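Local coordinates for benzoylformate Decarboxylase (Polynucleobacter necessarius, PDB 4K9Q), which probably decarboxylates benzoylformate as a tetrameric enzyme that binds thiamine diphosphate and magnesium, at residues 184-187 against 188-191; 237-240 against 241-245; 312-315 against 316-319. All coordinates share one frame; numbering follows the deposited sequence.

Contact 1: residues 184-187 against 188-191; sequences PDKV and KEFA
The first two turns of helix 184-196 are tied by a salt bridge between Lys186 and Glu189, both partly exposed and one turn apart. The ammonium NZ of Lys186 lies 3.0 Å from OE1 of Glu189, which accepts through its syn lone pair, on the side of OE2. OE2 itself is farther from the nitrogen. The two chains run side by side and point the same way, but they reach the bridge by different routes. Glu189 is extended, whereas Lys186 bends at its second torsion (chi2 -75°), which brings its CD to 3.4 Å from OE1 of Glu189 so that the aliphatic part of the lysine also lies along the carboxylate.

Beneath this bridge runs the regular i to i+4 bonding of an alpha helix that opens with Pro184, whose carbonyl O receives Lys188 N at 3.0 Å. The bond from Phe190 N to Lys186 O is 2.8 Å long, and CD1 of the phenylalanine ring comes within 3.3 Å of the same oxygen. Ala191 N reaches Val187 O in the next bond of the series. The helix belongs to the Rossmann-like central domain: Lys186 and Phe190 lean on Leu311 of strand 309-312, Val187 and Ala191 touch Leu325, and Pro184 packs on Leu317 of the second subunit.

Contact 2: residues 237-240 against 241-245; sequences TPFP and EDHPL
Phe239 turns the edge of its ring toward a face of His243 in a T-shaped pair, with centroids 5.0 Å apart and planes at 63°. CZ of Phe239 lies over the imidazole face, 3.8 Å from ND1 of His243, while CE1 of Phe239 sits 3.5 Å from the histidine CB. The histidine CG is anti to the backbone N (chi1 -168°), which carries the imidazole to the Phe239 edge. On the opposite face of the imidazole lies CD of Pro244, and Leu245 N donates to ND1 of His243 in the ring plane (3.1 Å). With NE2 bonded to Glu222, the imidazole is fixed in rotation by both its nitrogens. With an alanine at this position, the Phe239 edge would probably lose its aromatic partner, and Leu245 N and Glu222 the nitrogens they bind.

A type I beta turn from Pro240 to His243, just after Phe239, brings the chain back toward the phenylalanine; His243 N closes it, donating to Pro240 O at 3.2 Å from above the carbonyl plane. CG of Pro240 rests 3.8 Å from CB of His243, the two side chains lying alongside each other. Glu241 extends back past Phe239 O, where one water links OE2 to that carbonyl and a second joins OE2 to Thr237 OG1; its OE1 accepts from Ile386 N.

The loop joins strand 228-230 to strand 246-249. Pro240 and Thr237 meet Trp214 of helix 214-224, and Phe239 and Glu241 touch Phe246 on the following strand.

Contact 3: residues 312-315 against 316-319; sequences VSDS and KLFL
Asp314 caps the start of helix 315-323, its carboxylate OD2 accepting from Leu317 N at 3.1 Å through the anti lone pair, the one away from OD1. The carboxylate reaches over the first turn because CG stands anti to the backbone N (chi1 -178°). OD1 is held from outside by Gln149.

The backbone bonds follow on from this cap. Phe318 N donates to Asp314 O at 3.0 Å, and Leu319 N to Ser315 O at 2.9 Å. The carbonyl of Asp314 has a second donor, the hydroxyl OG of Ser313, also 2.9 Å away.

Van der Waals contacts surround these bonds. CG of Leu317 lies 4.0 Å from CB of Asp314, and CB of Phe318 lies 3.7 Å from OG of Ser313. Phe318 and Leu319 continue onto Ile270 of strand 266-270, and Val312 N is hydrogen-bonded to Ser177 OG of the second subunit.

In this buried setting, the N-cap gives an amide of the first turn the acceptor that no preceding turn could supply. The positive end of the helix dipole would probably favour the charged form of Asp314.

Contact 3 is the most buried of the three, whereas contacts 1 and 2 are only partly so. Contacts 1 and 3 are neighbours, centres 12 Å apart, and touch where CD2 of Phe190 meets CE1 of Phe318 at 4.3 Å; both also meet the second subunit. Contact 2 stands apart, its nearest atoms about 7 Å from contact 3 and about 17 Å from contact 1, yet contacts 2 and 3 both pack on helix 214-224. Chemistry follows place: a partly exposed ion pair along a helix in contact 1, an aromatic pair and bridging waters in a loop in contact 2, and a buried carboxylate cap in contact 3.

Contact 1: residues 184-187 against 188-191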
ATOM      1  N   PRO A 184      -4.493  35.642  -0.120  1.00 19.33           N
ATOM      2  CA  PRO A 184      -4.192  37.074  -0.286  1.00 16.35           C
ATOM      3  C   PRO A 184      -3.197  37.619   0.750  1.00 18.24           C
ATOM      4  O   PRO A 184      -2.394  38.491   0.407  1.00 19.83           O
ATOM      5  CB  PRO A 184      -5.560  37.752  -0.123  1.00 19.56           C
ATOM      6  CG  PRO A 184      -6.469  36.697   0.443  1.00 25.20           C
ATOM      7  CD  PRO A 184      -5.944  35.393  -0.056  1.00 20.41           C
ATOM      8  N   ASP A 185      -3.238  37.112   1.980  1.00 17.84           N
ATOM      9  CA  ASP A 185      -2.269  37.522   3.007  1.00 18.88           C
ATOM     10  C   ASP A 185      -0.840  37.159   2.610  1.00 19.07           C
ATOM     11  O   ASP A 185       0.108  37.879   2.927  1.00 18.06           O
ATOM     12  CB  ASP A 185      -2.573  36.871   4.360  1.00 21.08           C
ATOM     13  CG  ASP A 185      -3.849  37.392   4.995  1.00 28.76           C
ATOM     14  OD1 ASP A 185      -4.296  38.496   4.617  1.00 31.43           O
ATOM     15  OD2 ASP A 185      -4.395  36.694   5.878  1.00 29.04           O
ATOM     16  N   LYS A 186      -0.686  36.024   1.934  1.00 16.50           N
ATOM     17  CA  LYS A 186       0.634  35.577   1.513  1.00 15.15           C
ATOM     18  C   LYS A 186       1.109  36.361   0.292  1.00 14.58           C
ATOM     19  O   LYS A 186       2.299  36.660   0.164  1.00 16.94           O
ATOM     20  CB  LYS A 186       0.622  34.065   1.255  1.00 14.99           C
ATOM     21  CG  LYS A 186       0.614  33.234   2.527  1.00 19.39           C
ATOM     22  CD  LYS A 186       1.992  33.258   3.162  1.00 20.38           C
ATOM     23  CE  LYS A 186       2.033  32.549   4.498  1.00 25.47           C
ATOM     24  NZ  LYS A 186       3.394  32.673   5.093  1.00 24.01           N
ATOM     25  N   VAL A 187       0.188  36.705  -0.606  1.00 19.27           N
ATOM     26  CA  VAL A 187       0.553  37.553  -1.737  1.00 15.40           C
ATOM     27  C   VAL A 187       1.093  38.880  -1.208  1.00 17.18           C
ATOM     28  O   VAL A 187       2.112  39.382  -1.686  1.00 17.73           O
ATOM     29  CB  VAL A 187      -0.632  37.844  -2.673  1.00 16.70           C
ATOM     30  CG1 VAL A 187      -0.192  38.757  -3.811  1.00 17.57           C
ATOM     31  CG2 VAL A 187      -1.215  36.553  -3.231  1.00 16.00           C
ATOM     32  N   LYS A 188       0.401  39.447  -0.224  1.00 18.42           N
ATOM     33  CA  LYS A 188       0.826  40.711   0.376  1.00 19.45           C
ATOM     34  C   LYS A 188       2.210  40.583   1.011  1.00 18.28           C
ATOM     35  O   LYS A 188       3.087  41.420   0.796  1.00 18.12           O
ATOM     36  CB  LYS A 188      -0.195  41.171   1.420  1.00 19.97           C
ATOM     37  CG  LYS A 188       0.111  42.531   2.017  1.00 30.28           C
ATOM     38  CD  LYS A 188      -1.013  42.997   2.945  1.00 42.86           C
ATOM     39  CE  LYS A 188      -0.666  44.323   3.623  1.00 55.56           C
ATOM     40  NZ  LYS A 188      -1.736  44.790   4.562  1.00 54.65           N
ATOM     41  N   GLU A 189       2.399  39.523   1.789  1.00 17.52           N
ATOM     42  CA  GLU A 189       3.689  39.248   2.410  1.00 17.57           C
ATOM     43  C   GLU A 189       4.795  39.111   1.359  1.00 17.88           C
ATOM     44  O   GLU A 189       5.872  39.704   1.486  1.00 17.57           O
ATOM     45  CB  GLU A 189       3.596  37.975   3.251  1.00 18.58           C
ATOM     46  CG  GLU A 189       4.910  37.588   3.923  1.00 20.68           C
ATOM     47  CD  GLU A 189       4.883  36.185   4.502  1.00 26.33           C
ATOM     48  OE1 GLU A 189       3.771  35.644   4.718  1.00 26.83           O
ATOM     49  OE2 GLU A 189       5.977  35.622   4.737  1.00 27.68           O
ATOM     50  N   PHE A 190       4.533  38.330   0.314  1.00 14.00           N
ATOM     51  CA  PHE A 190       5.542  38.123  -0.724  1.00 16.08           C
ATOM     52  C   PHE A 190       5.850  39.424  -1.468  1.00 16.65           C
ATOM     53  O   PHE A 190       7.010  39.726  -1.758  1.00 14.94           O
ATOM     54  CB  PHE A 190       5.102  37.037  -1.714  1.00 16.46           C
ATOM     55  CG  PHE A 190       5.289  35.629  -1.208  1.00 14.36           C
ATOM     56  CD1 PHE A 190       5.272  35.344   0.147  1.00 19.98           C
ATOM     57  CD2 PHE A 190       5.486  34.581  -2.108  1.00 18.51           C
ATOM     58  CE1 PHE A 190       5.444  34.048   0.604  1.00 20.01           C
ATOM     59  CE2 PHE A 190       5.662  33.286  -1.655  1.00 16.21           C
ATOM     60  CZ  PHE A 190       5.652  33.018  -0.306  1.00 12.84           C
ATOM     61  N   ALA A 191       4.809  40.198  -1.770  1.00 15.91           N
ATOM     62  CA  ALA A 191       4.989  41.474  -2.462  1.00 18.47           C
ATOM     63  C   ALA A 191       5.845  42.422  -1.627  1.00 21.59           C
ATOM     64  O   ALA A 191       6.719  43.110  -2.152  1.00 19.29           O
ATOM     65  CB  ALA A 191       3.641  42.102  -2.775  1.00 19.06           C
TER

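Contact 2: residues 237-240 against 241-245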
ATOM      1  N   THR A 237       9.030  25.365 -21.611  1.00 11.73           N
ATOM      2  CA  THR A 237       9.586  26.710 -21.565  1.00 11.42           C
ATOM      3  C   THR A 237       8.707  27.660 -20.747  1.00 11.92           C
ATOM      4  O   THR A 237       7.528  27.823 -21.043  1.00 11.63           O
ATOM      5  CB  THR A 237       9.722  27.264 -22.998  1.00 11.53           C
ATOM      6  OG1 THR A 237      10.417  26.307 -23.812  1.00 14.04           O
ATOM      7  CG2 THR A 237      10.478  28.580 -22.988  1.00 10.97           C
ATOM      8  N   PRO A 238       9.276  28.289 -19.702  1.00  9.82           N
ATOM      9  CA  PRO A 238       8.433  29.193 -18.918  1.00 13.57           C
ATOM     10  C   PRO A 238       8.587  30.685 -19.253  1.00 14.81           C
ATOM     11  O   PRO A 238       7.817  31.489 -18.732  1.00 16.30           O
ATOM     12  CB  PRO A 238       8.913  28.940 -17.485  1.00 15.47           C
ATOM     13  CG  PRO A 238      10.350  28.606 -17.643  1.00 17.97           C
ATOM     14  CD  PRO A 238      10.488  27.885 -18.971  1.00 11.50           C
ATOM     15  N   PHE A 239       9.554  31.049 -20.085  1.00 11.82           N
ATOM     16  CA  PHE A 239       9.835  32.459 -20.351  1.00 14.25           C
ATOM     17  C   PHE A 239      10.511  32.592 -21.729  1.00 13.09           C
ATOM     18  O   PHE A 239      11.311  31.733 -22.120  1.00 14.50           O
ATOM     19  CB  PHE A 239      10.744  32.996 -19.235  1.00 13.76           C
ATOM     20  CG  PHE A 239      10.891  34.501 -19.211  1.00 14.79           C
ATOM     21  CD1 PHE A 239      12.003  35.112 -19.769  1.00 13.89           C
ATOM     22  CD2 PHE A 239       9.939  35.292 -18.588  1.00 16.23           C
ATOM     23  CE1 PHE A 239      12.156  36.497 -19.733  1.00 14.05           C
ATOM     24  CE2 PHE A 239      10.085  36.678 -18.544  1.00 18.42           C
ATOM     25  CZ  PHE A 239      11.197  37.280 -19.118  1.00 14.70           C
ATOM     26  N   PRO A 240      10.185  33.654 -22.486  1.00 13.13           N
ATOM     27  CA  PRO A 240      10.808  33.776 -23.812  1.00 14.24           C
ATOM     28  C   PRO A 240      12.329  33.838 -23.700  1.00 14.64           C
ATOM     29  O   PRO A 240      12.879  34.686 -22.991  1.00 13.23           O
ATOM     30  CB  PRO A 240      10.251  35.099 -24.352  1.00 16.52           C
ATOM     31  CG  PRO A 240       9.720  35.834 -23.148  1.00 14.52           C
ATOM     32  CD  PRO A 240       9.244  34.755 -22.212  1.00 15.46           C
ATOM     33  N   GLU A 241      13.013  32.938 -24.394  1.00 11.55           N
ATOM     34  CA  GLU A 241      14.438  32.745 -24.139  1.00 13.56           C
ATOM     35  C   GLU A 241      15.336  33.737 -24.877  1.00 13.23           C
ATOM     36  O   GLU A 241      16.560  33.744 -24.688  1.00 15.23           O
ATOM     37  CB  GLU A 241      14.827  31.286 -24.401  1.00 13.64           C
ATOM     38  CG  GLU A 241      14.033  30.361 -23.469  1.00 12.97           C
ATOM     39  CD  GLU A 241      14.372  28.894 -23.609  1.00 16.80           C
ATOM     40  OE1 GLU A 241      14.874  28.479 -24.678  1.00 15.69           O
ATOM     41  OE2 GLU A 241      14.119  28.151 -22.632  1.00 16.59           O
ATOM     42  N   ASP A 242      14.728  34.575 -25.712  1.00 16.18           N
ATOM     43  CA  ASP A 242      15.470  35.677 -26.321  1.00 18.35           C
ATOM     44  C   ASP A 242      15.127  37.036 -25.677  1.00 20.03           C
ATOM     45  O   ASP A 242      15.599  38.080 -26.125  1.00 21.15           O
ATOM     46  CB  ASP A 242      15.267  35.708 -27.839  1.00 22.45           C
ATOM     47  CG  ASP A 242      13.807  35.794 -28.234  1.00 24.05           C
ATOM     48  OD1 ASP A 242      12.933  35.712 -27.337  0.80 27.21           O
ATOM     49  OD2 ASP A 242      13.526  35.935 -29.443  0.61 27.11           O
ATOM     50  N   HIS A 243      14.324  37.015 -24.622  1.00 19.22           N
ATOM     51  CA  HIS A 243      13.985  38.237 -23.898  1.00 15.55           C
ATOM     52  C   HIS A 243      15.245  38.769 -23.209  1.00 17.93           C
ATOM     53  O   HIS A 243      16.035  37.995 -22.661  1.00 15.93           O
ATOM     54  CB  HIS A 243      12.896  37.946 -22.865  1.00 15.22           C
ATOM     55  CG  HIS A 243      12.281  39.171 -22.266  1.00 17.24           C
ATOM     56  ND1 HIS A 243      12.906  39.924 -21.295  1.00 19.39           N
ATOM     57  CD2 HIS A 243      11.087  39.769 -22.494  1.00 19.11           C
ATOM     58  CE1 HIS A 243      12.125  40.934 -20.952  1.00 19.75           C
ATOM     59  NE2 HIS A 243      11.014  40.861 -21.664  1.00 17.34           N
ATOM     60  N   PRO A 244      15.449  40.098 -23.242  1.00 18.75           N
ATOM     61  CA  PRO A 244      16.659  40.692 -22.656  1.00 20.56           C
ATOM     62  C   PRO A 244      16.905  40.310 -21.197  1.00 16.85           C
ATOM     63  O   PRO A 244      18.053  40.298 -20.754  1.00 20.00           O
ATOM     64  CB  PRO A 244      16.412  42.200 -22.777  1.00 19.27           C
ATOM     65  CG  PRO A 244      14.950  42.347 -23.109  1.00 28.55           C
ATOM     66  CD  PRO A 244      14.598  41.113 -23.880  1.00 21.36           C
ATOM     67  N   LEU A 245      15.847  40.002 -20.456  1.00 14.98           N
ATOM     68  CA  LEU A 245      16.010  39.657 -19.052  1.00 15.00           C
ATOM     69  C   LEU A 245      16.415  38.195 -18.849  1.00 15.57           C
ATOM     70  O   LEU A 245      16.890  37.822 -17.773  1.00 14.61           O
ATOM     71  CB  LEU A 245      14.736  39.975 -18.264  1.00 17.14           C
ATOM     72  CG  LEU A 245      14.355  41.451 -18.133  1.00 17.94           C
ATOM     73  CD1 LEU A 245      13.064  41.594 -17.339  1.00 18.65           C
ATOM     74  CD2 LEU A 245      15.476  42.225 -17.458  1.00 19.85           C
TER
HETATM   75  O   HOH W   1      12.907  25.674 -22.921  1.00 14.13           O
HETATM   76  O   HOH W   2      12.632  29.798 -20.441  1.00 14.93           O

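Contact 3: residues 312-315 against 316-319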
ATOM      1  N   VAL A 312       0.993  28.004  -1.885  1.00 12.12           N
ATOM      2  CA  VAL A 312       0.422  27.179  -2.949  1.00 11.42           C
ATOM      3  C   VAL A 312      -0.545  28.013  -3.778  1.00 13.59           C
ATOM      4  O   VAL A 312      -1.464  28.646  -3.234  1.00 13.41           O
ATOM      5  CB  VAL A 312      -0.300  25.930  -2.393  1.00 14.05           C
ATOM      6  CG1 VAL A 312      -0.672  24.973  -3.530  1.00 14.44           C
ATOM      7  CG2 VAL A 312       0.566  25.222  -1.367  1.00 12.63           C
ATOM      8  N   SER A 313      -0.340  28.016  -5.091  1.00 12.09           N
ATOM      9  CA  SER A 313      -1.187  28.778  -5.998  1.00 12.76           C
ATOM     10  C   SER A 313      -0.938  28.391  -7.444  1.00 13.18           C
ATOM     11  O   SER A 313       0.190  28.076  -7.831  1.00 13.34           O
ATOM     12  CB  SER A 313      -0.910  30.279  -5.853  1.00 14.32           C
ATOM     13  OG  SER A 313      -1.712  31.029  -6.738  1.00 14.19           O
ATOM     14  N   ASP A 314      -1.997  28.445  -8.241  1.00 14.22           N
ATOM     15  CA  ASP A 314      -1.856  28.480  -9.689  1.00 12.41           C
ATOM     16  C   ASP A 314      -0.898  29.616 -10.049  1.00 14.45           C
ATOM     17  O   ASP A 314      -0.979  30.711  -9.485  1.00 14.31           O
ATOM     18  CB  ASP A 314      -3.216  28.736 -10.338  1.00 13.33           C
ATOM     19  CG  ASP A 314      -3.151  28.744 -11.846  1.00 17.47           C
ATOM     20  OD1 ASP A 314      -3.242  27.649 -12.446  1.00 16.78           O
ATOM     21  OD2 ASP A 314      -3.023  29.842 -12.437  1.00 15.03           O
ATOM     22  N   SER A 315       0.017  29.369 -10.980  1.00 13.31           N
ATOM     23  CA  SER A 315       1.004  30.382 -11.332  1.00 14.41           C
ATOM     24  C   SER A 315       0.370  31.641 -11.912  1.00 13.46           C
ATOM     25  O   SER A 315       0.776  32.759 -11.590  1.00 15.45           O
ATOM     26  CB  SER A 315       2.012  29.822 -12.338  1.00 16.22           C
ATOM     27  OG  SER A 315       3.054  29.145 -11.659  1.00 17.08           O
ATOM     28  N   LYS A 316      -0.613  31.458 -12.784  1.00 14.31           N
ATOM     29  CA  LYS A 316      -1.255  32.602 -13.419  1.00 15.84           C
ATOM     30  C   LYS A 316      -1.957  33.468 -12.374  1.00 14.02           C
ATOM     31  O   LYS A 316      -1.787  34.694 -12.351  1.00 16.02           O
ATOM     32  CB  LYS A 316      -2.235  32.157 -14.506  1.00 15.33           C
ATOM     33  CG  LYS A 316      -2.663  33.302 -15.411  1.00 18.06           C
ATOM     34  CD  LYS A 316      -3.526  32.833 -16.559  1.00 18.68           C
ATOM     35  CE  LYS A 316      -3.895  34.013 -17.448  1.00 29.43           C
ATOM     36  NZ  LYS A 316      -4.888  33.641 -18.485  1.00 38.23           N
ATOM     37  N   LEU A 317      -2.734  32.831 -11.507  1.00 13.77           N
ATOM     38  CA  LEU A 317      -3.458  33.561 -10.474  1.00 16.11           C
ATOM     39  C   LEU A 317      -2.492  34.322  -9.566  1.00 17.15           C
ATOM     40  O   LEU A 317      -2.745  35.477  -9.218  1.00 16.21           O
ATOM     41  CB  LEU A 317      -4.339  32.621  -9.664  1.00 13.81           C
ATOM     42  CG  LEU A 317      -5.461  32.015 -10.506  1.00 14.60           C
ATOM     43  CD1 LEU A 317      -6.382  31.175  -9.650  1.00 13.61           C
ATOM     44  CD2 LEU A 317      -6.245  33.110 -11.197  1.00 14.38           C
ATOM     45  N   PHE A 318      -1.375  33.696  -9.198  1.00 13.50           N
ATOM     46  CA  PHE A 318      -0.392  34.403  -8.380  1.00 15.71           C
ATOM     47  C   PHE A 318       0.228  35.594  -9.103  1.00 14.80           C
ATOM     48  O   PHE A 318       0.322  36.678  -8.543  1.00 15.09           O
ATOM     49  CB  PHE A 318       0.740  33.503  -7.896  1.00 16.27           C
ATOM     50  CG  PHE A 318       1.820  34.272  -7.190  1.00 14.95           C
ATOM     51  CD1 PHE A 318       1.674  34.619  -5.850  1.00 14.74           C
ATOM     52  CD2 PHE A 318       2.940  34.709  -7.879  1.00 16.13           C
ATOM     53  CE1 PHE A 318       2.659  35.358  -5.201  1.00 15.34           C
ATOM     54  CE2 PHE A 318       3.917  35.447  -7.243  1.00 17.37           C
ATOM     55  CZ  PHE A 318       3.778  35.770  -5.904  1.00 16.45           C
ATOM     56  N   LEU A 319       0.672  35.387 -10.336  1.00 13.86           N
ATOM     57  CA  LEU A 319       1.340  36.459 -11.075  1.00 15.34           C
ATOM     58  C   LEU A 319       0.412  37.666 -11.272  1.00 17.95           C
ATOM     59  O   LEU A 319       0.838  38.814 -11.175  1.00 19.78           O
ATOM     60  CB  LEU A 319       1.862  35.941 -12.417  1.00 17.66           C
ATOM     61  CG  LEU A 319       3.088  35.032 -12.281  1.00 14.91           C
ATOM     62  CD1 LEU A 319       3.288  34.186 -13.534  1.00 13.02           C
ATOM     63  CD2 LEU A 319       4.337  35.863 -11.964  1.00 17.54           C
TER